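Local coordinates for protein aspartate aminotransferase (Plasmodium falciparum, PDB 3K7Y) that probably interconverts L-aspartate and 2-oxoglutarate with oxaloacetate and L-glutamate as a homodimeric, pyridoxal-phosphate-dependent aminotransferase, at residues 194-199 / 231-236; 166-171 / 200-205; 79-84 / 260-265. All coordinates share one frame; numbering follows the deposited sequence.

Interaction 1: residues 194-199 / 231-236; sequences KYFDEI and IRKFEE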
# COMPACT_ATOMS: atom_id res chain seq x y z
N LYS A 194 -10.20 3.49 -36.34
CA LYS A 194 -10.45 2.69 -37.55
C LYS A 194 -10.73 1.23 -37.18
O LYS A 194 -11.55 0.56 -37.84
CB LYS A 194 -9.27 2.75 -38.53
CG LYS A 194 -8.64 4.10 -38.72
CD LYS A 194 -7.59 4.05 -39.83
CE LYS A 194 -7.10 5.47 -40.16
NZ LYS A 194 -6.04 5.46 -41.20
N TYR A 195 -10.07 0.75 -36.12
CA TYR A 195 -10.06 -0.67 -35.74
C TYR A 195 -10.89 -1.10 -34.53
O TYR A 195 -11.13 -2.30 -34.34
CB TYR A 195 -8.63 -1.12 -35.53
CG TYR A 195 -7.79 -1.06 -36.76
CD1 TYR A 195 -7.73 -2.13 -37.64
CD2 TYR A 195 -7.04 0.09 -37.04
CE1 TYR A 195 -6.94 -2.06 -38.79
CE2 TYR A 195 -6.24 0.16 -38.18
CZ TYR A 195 -6.20 -0.91 -39.05
OH TYR A 195 -5.42 -0.83 -40.18
N PHE A 196 -11.34 -0.15 -33.70
CA PHE A 196 -12.15 -0.49 -32.54
C PHE A 196 -13.21 -1.54 -32.89
O PHE A 196 -13.20 -2.63 -32.34
CB PHE A 196 -12.81 0.74 -31.91
CG PHE A 196 -11.85 1.77 -31.36
CD1 PHE A 196 -12.32 3.01 -30.95
CD2 PHE A 196 -10.49 1.51 -31.26
CE1 PHE A 196 -11.47 3.96 -30.43
CE2 PHE A 196 -9.63 2.47 -30.74
CZ PHE A 196 -10.12 3.70 -30.33
N ASP A 197 -14.09 -1.21 -33.84
CA ASP A 197 -15.26 -2.04 -34.13
C ASP A 197 -14.92 -3.49 -34.43
O ASP A 197 -15.65 -4.41 -34.03
CB ASP A 197 -16.09 -1.47 -35.28
CG ASP A 197 -16.31 0.02 -35.16
OD1 ASP A 197 -15.34 0.80 -35.39
OD2 ASP A 197 -17.46 0.41 -34.85
N GLU A 198 -13.83 -3.72 -35.15
CA GLU A 198 -13.47 -5.08 -35.48
C GLU A 198 -13.21 -5.84 -34.18
O GLU A 198 -13.80 -6.90 -33.93
CB GLU A 198 -12.27 -5.14 -36.42
CG GLU A 198 -12.23 -6.39 -37.29
CD GLU A 198 -11.04 -6.42 -38.25
OE1 GLU A 198 -10.48 -7.52 -38.47
OE2 GLU A 198 -10.66 -5.35 -38.77
N ILE A 199 -12.34 -5.28 -33.34
CA ILE A 199 -12.05 -5.81 -32.01
C ILE A 199 -13.33 -6.19 -31.25
O ILE A 199 -13.49 -7.34 -30.83
CB ILE A 199 -11.23 -4.80 -31.17
CG1 ILE A 199 -9.86 -4.56 -31.81
CG2 ILE A 199 -11.08 -5.27 -29.75
CD1 ILE A 199 -9.21 -3.25 -31.43
N ILE A 231 -12.92 1.89 -24.49
CA ILE A 231 -13.62 1.46 -23.29
C ILE A 231 -15.08 1.84 -23.41
O ILE A 231 -15.96 1.01 -23.15
CB ILE A 231 -12.99 2.05 -22.01
CG1 ILE A 231 -11.62 1.42 -21.77
CG2 ILE A 231 -13.88 1.81 -20.80
CD1 ILE A 231 -10.82 2.04 -20.66
N ARG A 232 -15.34 3.08 -23.81
CA ARG A 232 -16.71 3.58 -23.91
C ARG A 232 -17.50 2.89 -25.03
O ARG A 232 -18.68 2.56 -24.86
CB ARG A 232 -16.74 5.10 -24.05
CG ARG A 232 -16.58 5.78 -22.70
CD ARG A 232 -16.14 7.21 -22.84
NE ARG A 232 -15.46 7.68 -21.63
CZ ARG A 232 -15.42 8.95 -21.26
NH1 ARG A 232 -16.04 9.87 -21.97
NH2 ARG A 232 -14.77 9.31 -20.15
N LYS A 233 -16.82 2.65 -26.14
CA LYS A 233 -17.41 1.86 -27.21
C LYS A 233 -17.76 0.46 -26.69
O LYS A 233 -18.90 0.03 -26.83
CB LYS A 233 -16.50 1.85 -28.44
CG LYS A 233 -17.29 1.86 -29.72
CD LYS A 233 -16.57 2.57 -30.88
CE LYS A 233 -17.37 2.36 -32.17
NZ LYS A 233 -16.78 2.97 -33.40
N PHE A 234 -16.78 -0.22 -26.07
CA PHE A 234 -17.00 -1.50 -25.37
C PHE A 234 -18.25 -1.51 -24.49
O PHE A 234 -19.02 -2.47 -24.49
CB PHE A 234 -15.82 -1.80 -24.45
CG PHE A 234 -14.86 -2.81 -24.98
CD1 PHE A 234 -13.77 -2.43 -25.76
CD2 PHE A 234 -14.99 -4.15 -24.65
CE1 PHE A 234 -12.86 -3.38 -26.24
CE2 PHE A 234 -14.09 -5.09 -25.12
CZ PHE A 234 -13.03 -4.70 -25.92
N GLU A 235 -18.42 -0.44 -23.72
CA GLU A 235 -19.56 -0.32 -22.82
C GLU A 235 -20.90 -0.34 -23.57
O GLU A 235 -21.81 -1.07 -23.20
CB GLU A 235 -19.44 0.95 -21.99
CG GLU A 235 -20.72 1.32 -21.26
CD GLU A 235 -20.52 2.45 -20.29
OE1 GLU A 235 -19.84 3.44 -20.63
OE2 GLU A 235 -21.05 2.34 -19.17
N GLU A 236 -21.01 0.47 -24.62
CA GLU A 236 -22.17 0.37 -25.49
C GLU A 236 -22.16 -1.04 -26.07
O GLU A 236 -21.09 -1.58 -26.37
CB GLU A 236 -22.11 1.41 -26.60
CG GLU A 236 -23.40 1.50 -27.39
CD GLU A 236 -23.60 2.87 -28.03
OE1 GLU A 236 -22.58 3.48 -28.42
OE2 GLU A 236 -24.77 3.33 -28.12

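Interaction 2: residues 166-171 / 200-205; sequences NDLRNI and IEIVLH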
# COMPACT_ATOMS: atom_id res chain seq x y z
N ASN A 166 -5.07 -11.24 -35.63
CA ASN A 166 -4.84 -12.65 -35.87
C ASN A 166 -4.74 -13.47 -34.59
O ASN A 166 -5.51 -14.42 -34.40
CB ASN A 166 -3.55 -12.84 -36.65
CG ASN A 166 -3.80 -13.26 -38.03
OD1 ASN A 166 -4.87 -12.96 -38.60
ND2 ASN A 166 -2.84 -13.96 -38.62
N ASP A 167 -3.78 -13.10 -33.74
CA ASP A 167 -3.55 -13.76 -32.47
C ASP A 167 -4.78 -13.60 -31.62
O ASP A 167 -5.26 -14.55 -31.01
CB ASP A 167 -2.35 -13.16 -31.76
CG ASP A 167 -1.06 -13.28 -32.55
OD1 ASP A 167 -0.12 -12.53 -32.22
OD2 ASP A 167 -0.99 -14.12 -33.49
N LEU A 168 -5.31 -12.38 -31.60
CA LEU A 168 -6.55 -12.12 -30.91
C LEU A 168 -7.67 -13.08 -31.33
O LEU A 168 -8.65 -13.24 -30.60
CB LEU A 168 -6.97 -10.67 -31.14
CG LEU A 168 -7.72 -10.02 -29.97
CD1 LEU A 168 -7.10 -10.38 -28.62
CD2 LEU A 168 -7.73 -8.51 -30.15
N ARG A 169 -7.49 -13.73 -32.48
CA ARG A 169 -8.49 -14.65 -33.02
C ARG A 169 -8.20 -16.14 -32.77
O ARG A 169 -9.12 -16.95 -32.79
CB ARG A 169 -8.70 -14.41 -34.52
CG ARG A 169 -9.79 -13.41 -34.87
CD ARG A 169 -10.19 -13.53 -36.34
NE ARG A 169 -11.17 -12.53 -36.77
CZ ARG A 169 -12.50 -12.61 -36.60
NH1 ARG A 169 -13.04 -13.65 -35.98
NH2 ARG A 169 -13.29 -11.64 -37.04
N ASN A 170 -6.95 -16.52 -32.56
CA ASN A 170 -6.67 -17.94 -32.34
C ASN A 170 -6.08 -18.29 -30.98
O ASN A 170 -5.61 -19.40 -30.76
CB ASN A 170 -5.87 -18.55 -33.49
CG ASN A 170 -5.15 -17.50 -34.34
OD1 ASN A 170 -5.62 -17.15 -35.43
ND2 ASN A 170 -4.03 -17.00 -33.83
N ILE A 171 -6.12 -17.33 -30.06
CA ILE A 171 -5.71 -17.56 -28.69
C ILE A 171 -6.91 -18.10 -27.92
O ILE A 171 -7.89 -17.38 -27.73
CB ILE A 171 -5.20 -16.26 -28.01
CG1 ILE A 171 -6.28 -15.16 -28.04
CG2 ILE A 171 -3.89 -15.79 -28.66
CD1 ILE A 171 -6.10 -14.06 -27.02
N ILE A 200 -14.23 -5.23 -31.08
CA ILE A 200 -15.45 -5.49 -30.36
C ILE A 200 -16.03 -6.79 -30.88
O ILE A 200 -16.48 -7.62 -30.10
CB ILE A 200 -16.45 -4.34 -30.51
CG1 ILE A 200 -15.78 -3.00 -30.18
CG2 ILE A 200 -17.70 -4.58 -29.66
CD1 ILE A 200 -15.47 -2.76 -28.70
N GLU A 201 -15.98 -6.98 -32.19
CA GLU A 201 -16.57 -8.18 -32.77
C GLU A 201 -15.82 -9.45 -32.40
O GLU A 201 -16.45 -10.46 -32.06
CB GLU A 201 -16.73 -8.07 -34.28
CG GLU A 201 -17.68 -9.14 -34.80
CD GLU A 201 -18.22 -8.85 -36.18
OE1 GLU A 201 -19.33 -9.35 -36.48
OE2 GLU A 201 -17.54 -8.13 -36.95
N ILE A 202 -14.49 -9.39 -32.47
CA ILE A 202 -13.61 -10.50 -32.07
C ILE A 202 -13.81 -10.84 -30.59
O ILE A 202 -14.01 -12.01 -30.23
CB ILE A 202 -12.10 -10.16 -32.28
CG1 ILE A 202 -11.83 -9.67 -33.71
CG2 ILE A 202 -11.21 -11.36 -31.90
CD1 ILE A 202 -10.34 -9.58 -34.05
N VAL A 203 -13.75 -9.81 -29.75
CA VAL A 203 -13.91 -9.96 -28.31
C VAL A 203 -15.26 -10.56 -27.95
O VAL A 203 -15.36 -11.32 -27.00
CB VAL A 203 -13.70 -8.60 -27.58
CG1 VAL A 203 -14.07 -8.70 -26.10
CG2 VAL A 203 -12.28 -8.14 -27.74
N LEU A 204 -16.30 -10.22 -28.72
CA LEU A 204 -17.63 -10.79 -28.53
C LEU A 204 -17.72 -12.26 -28.93
O LEU A 204 -18.33 -13.07 -28.22
CB LEU A 204 -18.68 -9.99 -29.29
CG LEU A 204 -19.17 -8.72 -28.61
CD1 LEU A 204 -19.78 -7.78 -29.64
CD2 LEU A 204 -20.15 -9.03 -27.50
N HIS A 205 -17.13 -12.62 -30.06
CA HIS A 205 -17.13 -14.00 -30.52
C HIS A 205 -16.34 -14.89 -29.59
O HIS A 205 -16.80 -15.97 -29.22
CB HIS A 205 -16.62 -14.12 -31.96
CG HIS A 205 -16.85 -15.48 -32.57
ND1 HIS A 205 -15.84 -16.23 -33.13
CD2 HIS A 205 -17.98 -16.22 -32.70
CE1 HIS A 205 -16.34 -17.37 -33.58
NE2 HIS A 205 -17.63 -17.39 -33.33

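Interaction 3: residues 79-84 / 260-265; sequences TLTQNL and ALHIVC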
# COMPACT_ATOMS: atom_id res chain seq x y z
N THR A 79 -17.42 6.95 -7.43
CA THR A 79 -18.28 7.52 -8.50
C THR A 79 -17.57 8.59 -9.27
O THR A 79 -17.60 8.58 -10.49
CB THR A 79 -19.70 8.05 -8.05
OG1 THR A 79 -19.56 9.13 -7.12
CG2 THR A 79 -20.60 6.93 -7.46
N LEU A 80 -16.93 9.52 -8.57
CA LEU A 80 -16.14 10.58 -9.20
C LEU A 80 -15.11 10.00 -10.15
O LEU A 80 -14.99 10.43 -11.29
CB LEU A 80 -15.44 11.43 -8.14
CG LEU A 80 -16.28 12.51 -7.49
CD1 LEU A 80 -15.63 12.92 -6.20
CD2 LEU A 80 -16.46 13.70 -8.42
N THR A 81 -14.38 9.00 -9.66
CA THR A 81 -13.30 8.34 -10.38
C THR A 81 -13.79 7.66 -11.65
O THR A 81 -13.25 7.89 -12.73
CB THR A 81 -12.60 7.33 -9.43
OG1 THR A 81 -11.63 8.02 -8.64
CG2 THR A 81 -11.92 6.23 -10.17
N GLN A 82 -14.84 6.85 -11.53
CA GLN A 82 -15.29 6.09 -12.67
C GLN A 82 -15.95 6.95 -13.74
O GLN A 82 -16.06 6.53 -14.89
CB GLN A 82 -16.17 4.91 -12.25
CG GLN A 82 -17.30 5.27 -11.35
CD GLN A 82 -18.20 4.09 -11.05
OE1 GLN A 82 -17.81 2.93 -11.22
NE2 GLN A 82 -19.43 4.38 -10.59
N ASN A 83 -16.36 8.17 -13.38
CA ASN A 83 -16.77 9.14 -14.40
C ASN A 83 -15.67 9.26 -15.46
O ASN A 83 -15.95 9.20 -16.67
CB ASN A 83 -17.07 10.51 -13.78
CG ASN A 83 -17.70 11.48 -14.77
OD1 ASN A 83 -18.91 11.68 -14.75
ND2 ASN A 83 -16.88 12.06 -15.66
N LEU A 84 -14.43 9.39 -15.01
CA LEU A 84 -13.31 9.64 -15.90
C LEU A 84 -13.14 8.55 -16.94
O LEU A 84 -12.80 8.86 -18.08
CB LEU A 84 -12.02 9.85 -15.12
CG LEU A 84 -12.01 11.02 -14.13
CD1 LEU A 84 -10.64 11.16 -13.49
CD2 LEU A 84 -12.41 12.30 -14.81
N ALA A 260 -6.87 3.30 -8.93
CA ALA A 260 -8.16 2.65 -8.76
C ALA A 260 -8.26 1.34 -9.56
O ALA A 260 -7.49 1.14 -10.48
CB ALA A 260 -9.26 3.60 -9.15
N LEU A 261 -9.20 0.48 -9.19
CA LEU A 261 -9.49 -0.77 -9.89
C LEU A 261 -10.98 -0.85 -10.22
O LEU A 261 -11.80 -0.84 -9.30
CB LEU A 261 -9.14 -1.97 -9.00
CG LEU A 261 -8.64 -3.34 -9.50
CD1 LEU A 261 -9.04 -4.50 -8.57
CD2 LEU A 261 -9.04 -3.66 -10.95
N HIS A 262 -11.34 -0.94 -11.49
CA HIS A 262 -12.75 -1.08 -11.87
C HIS A 262 -13.05 -2.44 -12.46
O HIS A 262 -12.38 -2.88 -13.41
CB HIS A 262 -13.15 0.01 -12.85
CG HIS A 262 -12.79 1.39 -12.39
ND1 HIS A 262 -13.53 2.08 -11.46
CD2 HIS A 262 -11.74 2.19 -12.71
CE1 HIS A 262 -12.96 3.25 -11.23
NE2 HIS A 262 -11.88 3.34 -11.98
N ILE A 263 -14.04 -3.12 -11.89
CA ILE A 263 -14.51 -4.40 -12.43
C ILE A 263 -15.99 -4.31 -12.76
O ILE A 263 -16.80 -3.92 -11.92
CB ILE A 263 -14.25 -5.59 -11.46
CG1 ILE A 263 -12.76 -5.77 -11.21
CG2 ILE A 263 -14.86 -6.89 -12.03
CD1 ILE A 263 -12.43 -6.72 -10.13
N VAL A 264 -16.32 -4.67 -14.00
CA VAL A 264 -17.68 -4.55 -14.51
C VAL A 264 -18.43 -5.84 -14.22
O VAL A 264 -17.98 -6.93 -14.59
CB VAL A 264 -17.68 -4.19 -16.03
CG1 VAL A 264 -19.05 -4.44 -16.66
CG2 VAL A 264 -17.26 -2.73 -16.25
N CYS A 265 -19.58 -5.72 -13.54
CA CYS A 265 -20.34 -6.88 -13.05
C CYS A 265 -21.73 -7.04 -13.70
O CYS A 265 -22.40 -6.06 -14.02
CB CYS A 265 -20.49 -6.81 -11.53
SG CYS A 265 -18.93 -6.74 -10.63

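Interaction 1: residues 194-199 / 231-236
Two neighbouring connecting helices of the large pyridoxal-phosphate domain, 193-206 and 229-235, come together where Phe196, Asp197 and Ile199 meet Lys233 and Phe234. The short segments run in roughly the same direction, at a crossing angle of -37°, with their axes 10.4 Å apart at closest approach. A salt bridge lies at the exposed margin. Lys233 NZ lies 3.0 Å from Asp197 OD2, on the syn side of that oxygen but 30° out of the carboxylate plane, and a second, weak hydrogen bond reaches Asp197 OD1 at 3.3 Å. Both oxygens thus share one ammonium group. The lysine chain bends at chi2 (149°) and then runs straight to its tip, meeting the aspartate obliquely. A long flexible chain suits this place: its methylenes can lie against apolar neighbours while the charge stays at the surface. Accordingly, Lys233 CD sits 4.3 Å from Phe196 CD1, at the edge of the phenyl ring and close to its plane. Phe196 itself is buried and also packs on Leu229 and Leu230. Elsewhere in the buried part, Ile199 CG2 approaches Phe234 CZ at 4.3 Å, a loose apolar contact. The Phe234 ring also meets Phe212 of strand 209-214 edge-to-face. Apolar residues toward the sheet and an ion pair at the exposed margin form the usual division of an amphipathic helix pair covering the sheet of a fold-type I aminotransferase, each helix here linking consecutive parallel strands in a beta-alpha-beta crossover.

Interaction 2: residues 166-171 / 200-205
Ile202 is the residue most covered here, wedged against Leu168 and Arg169 where helices 161-170 and 193-206 lie side by side on the sheet of the fold-type I large domain. The backbones come closest at Arg169 and Ile202, whose CA atoms are 6.7 Å apart. Ile202 CG2 sits between its two partners, 3.4 Å from the carbonyl O of Leu168, 4.2 Å from Leu168 CG and 3.9 Å from Arg169 CG. The CG1-CD1 branch, set beside the backbone N by chi1 of -52°, lies under the rest of the arginine. Leu168 suits its buried position because its branched apolar side chain can meet Ile202 on the neighbouring helix and Ile149 of strand 145-153 together; it also rests on His208. Arg169 occupies the exposed border. Its chain, extended from CG to NE, crosses the isoleucine side chain at about a right angle, with Arg169 NE 4.1 Å from Ile202 CD1. Arginine can do two things at once in such a place: the aliphatic part and the flat guanidinium cover a hydrophobic residue, while the charge stays near water. Glu201 OE2 is 5.5 Å from Arg169 NH2, too far for a salt bridge, although the opposite charges may still attract weakly. No hydrogen bond links the two segments; the contact rests on van der Waals packing around Ile202. Over one face of the Arg169 guanidinium, displaced toward its rim, Ile202 CG1 stands 4.0 Å above the plane.

Interaction 3: residues 79-84 / 260-265
Thr81 and His262 bring helix 75-86 against strand 258-264 of the mixed sheet in the fold-type I aminotransferase domain, a strand that runs antiparallel to both of its neighbours, 98-104 and 241-246. The helix segment crosses the strand steeply, at -74°, with the axes 10.0 Å apart. The close-packed part lies at Thr81. A chi1 of -84° puts its OG1 beside the backbone N and leaves the methyl CG2 opposite that N, directed to the strand. Thr81 CG2 meets the His262 ring at its edge, in the ring plane, 3.3 Å from CE1 and 3.4 Å from NE2, and also touches Ala260 CB at 3.9 Å. Alanine offers only a methyl to the threonine, whereas the larger imidazole two residues on, from the same face of the strand, reaches both Thr81 and Gln82 at nearly the same backbone spacing. All four residues in contact are buried, and Ala260 also lies fairly near the cofactor site, its side chain about 8 Å from that of the pyridoxal-phosphate-binding Ser246. The contact slackens toward Gln82, which offers only its CB to the histidine, while its extended chain runs on to Ile98 and Thr100 of strand 98-104. On the side of the helix turned from the strand, Thr79 is exposed, and a polar residue fits there; its OG1 makes weak hydrogen bonds to Glu75 O and Asp76 O. Alternation in the strand turns Leu261 away from the helix. At the looser end, Gln82 CB lies 3.8 Å from His262 CE1, oblique to the ring.

How the interactions relate
From the N terminus, helix segment 79-84 comes first and waits until 260-265 to close interaction 3, the longest loop, which encloses both other contacts. Within it, segments 166-171, 194-199, 200-205 and 231-236 follow in order, so interactions 2 and 1 cross. These two share helix 193-206, and Phe234 bridges them by packing on Ile200 and Val203. Together they join helices 161-170, 193-206 and 229-235 into one layer beside the sheet. Arg232 ties interaction 1 to interaction 3 through a weak hydrogen bond from NH2 to Leu84 O, whereas interactions 2 and 3 do not touch, their nearest atoms being about 11 Å apart.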